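Local coordinates for MutT/nudix family protein (Shewanella oneidensis, PDB 3GZ5), which probably represses genes of NAD metabolism as an ADP-ribose-dependent transcriptional regulator, joining a Nudix domain to a DNA-binding winged helix domain, at residues 117-122 with 128-133. Numbering follows the deposited sequence.
Sequences ACQIQI and VKWWPL. With NA (sodium ion), chain D.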
# COMPACT_ATOMS: atom_id res chain seq x y z
N ALA B 117 -15.19 -10.98 19.97
CA ALA B 117 -13.99 -10.61 20.72
C ALA B 117 -14.16 -9.27 21.43
O ALA B 117 -13.54 -9.03 22.47
CB ALA B 117 -12.78 -10.59 19.81
N CYS B 118 -15.02 -8.40 20.89
CA CYS B 118 -15.18 -7.05 21.43
C CYS B 118 -16.62 -6.53 21.56
O CYS B 118 -16.82 -5.49 22.19
CB CYS B 118 -14.41 -6.07 20.57
SG CYS B 118 -15.38 -5.51 19.20
N GLN B 119 -17.60 -7.21 20.94
CA GLN B 119 -19.03 -6.89 21.17
C GLN B 119 -19.41 -7.09 22.64
O GLN B 119 -20.32 -6.42 23.15
CB GLN B 119 -19.95 -7.72 20.27
CG GLN B 119 -21.47 -7.48 20.47
CD GLN B 119 -21.94 -6.06 20.10
OE1 GLN B 119 -22.89 -5.54 20.69
NE2 GLN B 119 -21.29 -5.43 19.12
N ILE B 120 -18.70 -8.00 23.31
CA ILE B 120 -18.74 -8.15 24.77
C ILE B 120 -18.30 -6.89 25.57
O ILE B 120 -18.65 -6.76 26.75
CB ILE B 120 -17.89 -9.38 25.24
CG1 ILE B 120 -16.48 -9.35 24.62
CG2 ILE B 120 -18.63 -10.70 24.96
CD1 ILE B 120 -15.43 -10.20 25.35
N GLN B 121 -17.55 -5.99 24.93
CA GLN B 121 -16.97 -4.80 25.61
C GLN B 121 -17.41 -3.48 24.98
O GLN B 121 -16.76 -2.45 25.21
CB GLN B 121 -15.42 -4.88 25.58
CG GLN B 121 -14.80 -6.09 26.29
CD GLN B 121 -13.75 -6.80 25.44
OE1 GLN B 121 -13.54 -6.46 24.28
NE2 GLN B 121 -13.08 -7.79 26.02
N ILE B 122 -18.52 -3.52 24.23
CA ILE B 122 -18.91 -2.46 23.29
C ILE B 122 -20.44 -2.26 23.24
O ILE B 122 -20.95 -1.32 22.62
CB ILE B 122 -18.40 -2.78 21.85
CG1 ILE B 122 -17.88 -1.54 21.13
CG2 ILE B 122 -19.47 -3.45 20.99
CD1 ILE B 122 -17.19 -1.88 19.84
N VAL B 128 -19.75 4.30 20.30
CA VAL B 128 -19.03 3.28 19.51
C VAL B 128 -19.98 2.13 19.11
O VAL B 128 -20.56 1.46 19.97
CB VAL B 128 -17.82 2.68 20.29
CG1 VAL B 128 -16.98 1.80 19.38
CG2 VAL B 128 -16.95 3.78 20.91
N LYS B 129 -20.09 1.90 17.80
CA LYS B 129 -21.04 0.91 17.28
C LYS B 129 -20.55 0.22 16.00
O LYS B 129 -19.99 0.87 15.11
CB LYS B 129 -22.40 1.58 17.03
CG LYS B 129 -23.53 0.66 16.57
CD LYS B 129 -24.86 1.42 16.50
CE LYS B 129 -25.99 0.60 15.86
NZ LYS B 129 -26.56 -0.46 16.79
N TRP B 130 -20.77 -1.10 15.91
CA TRP B 130 -20.61 -1.84 14.66
C TRP B 130 -21.77 -1.52 13.73
O TRP B 130 -22.93 -1.77 14.07
CB TRP B 130 -20.62 -3.34 14.91
CG TRP B 130 -19.37 -3.92 15.50
CD1 TRP B 130 -19.23 -4.49 16.72
CD2 TRP B 130 -18.08 -4.03 14.86
NE1 TRP B 130 -17.94 -4.93 16.90
CE2 TRP B 130 -17.21 -4.66 15.77
CE3 TRP B 130 -17.58 -3.65 13.61
CZ2 TRP B 130 -15.87 -4.93 15.48
CZ3 TRP B 130 -16.25 -3.91 13.32
CH2 TRP B 130 -15.41 -4.54 14.25
N TRP B 131 -21.46 -1.00 12.55
CA TRP B 131 -22.46 -0.65 11.55
C TRP B 131 -22.39 -1.54 10.31
O TRP B 131 -21.31 -1.76 9.80
CB TRP B 131 -22.28 0.80 11.11
CG TRP B 131 -22.65 1.80 12.14
CD1 TRP B 131 -21.82 2.38 13.07
CD2 TRP B 131 -23.95 2.37 12.35
NE1 TRP B 131 -22.53 3.27 13.85
CE2 TRP B 131 -23.84 3.28 13.42
CE3 TRP B 131 -25.20 2.19 11.73
CZ2 TRP B 131 -24.93 4.02 13.90
CZ3 TRP B 131 -26.28 2.92 12.19
CH2 TRP B 131 -26.14 3.82 13.27
N PRO B 132 -23.55 -2.03 9.82
CA PRO B 132 -23.58 -2.70 8.52
C PRO B 132 -22.97 -1.82 7.43
O PRO B 132 -23.31 -0.63 7.31
CB PRO B 132 -25.08 -2.92 8.27
CG PRO B 132 -25.65 -3.04 9.62
CD PRO B 132 -24.89 -2.01 10.44
N LEU B 133 -22.05 -2.38 6.66
CA LEU B 133 -21.38 -1.60 5.64
C LEU B 133 -22.38 -0.90 4.72
O LEU B 133 -22.20 0.28 4.40
CB LEU B 133 -20.42 -2.48 4.83
CG LEU B 133 -19.68 -1.82 3.67
CD1 LEU B 133 -18.79 -0.65 4.14
CD2 LEU B 133 -18.87 -2.88 2.98
NA NA D . -21.89 0.38 21.48
O HOH W 1 -22.50 -2.48 18.05
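The indole of Trp130 turns the edge running from CD1 through NE1 to CZ2 toward Cys118 and Gln119. Cys118 SG lies near the ring plane, 3.5 Å from Trp130 NE1, an edge-on sulfur-aromatic contact that also brushes Trp130 CZ2. Beside it, the Gln119 chain, with CG anti to the backbone N (chi1 178°) and then bent at chi2 (65°), carries NE2 to 3.3 Å from Trp130 CD1, in the plane of the indole, with the amide turned 41° from the ring. A water accepts from Trp130 N and, weakly, from Gln119 NE2. Trp130 NE1 is buried and has no hydrogen-bond partner in the model. Ile122 approaches the indole obliquely and crosses Val128 at about a right angle, its CD1 3.7 Å from Val128 CG1. A sodium ion ties the two backbones, bound by Ile122 O at 2.2 Å, Val128 O at 2.3 Å and Val125 O. Replacing Trp130 with an alanine would probably strip Cys118 SG of its aromatic partner, leave the Gln119 amide freer to turn, and open a gap beside Ile122. Within the Nudix domain, the contact lays helix 116-119 and its following loop against strand 128-132, which pairs antiparallel with strand 36-43, while Trp130 reaches Leu29 and Thr31 of strand 22-33.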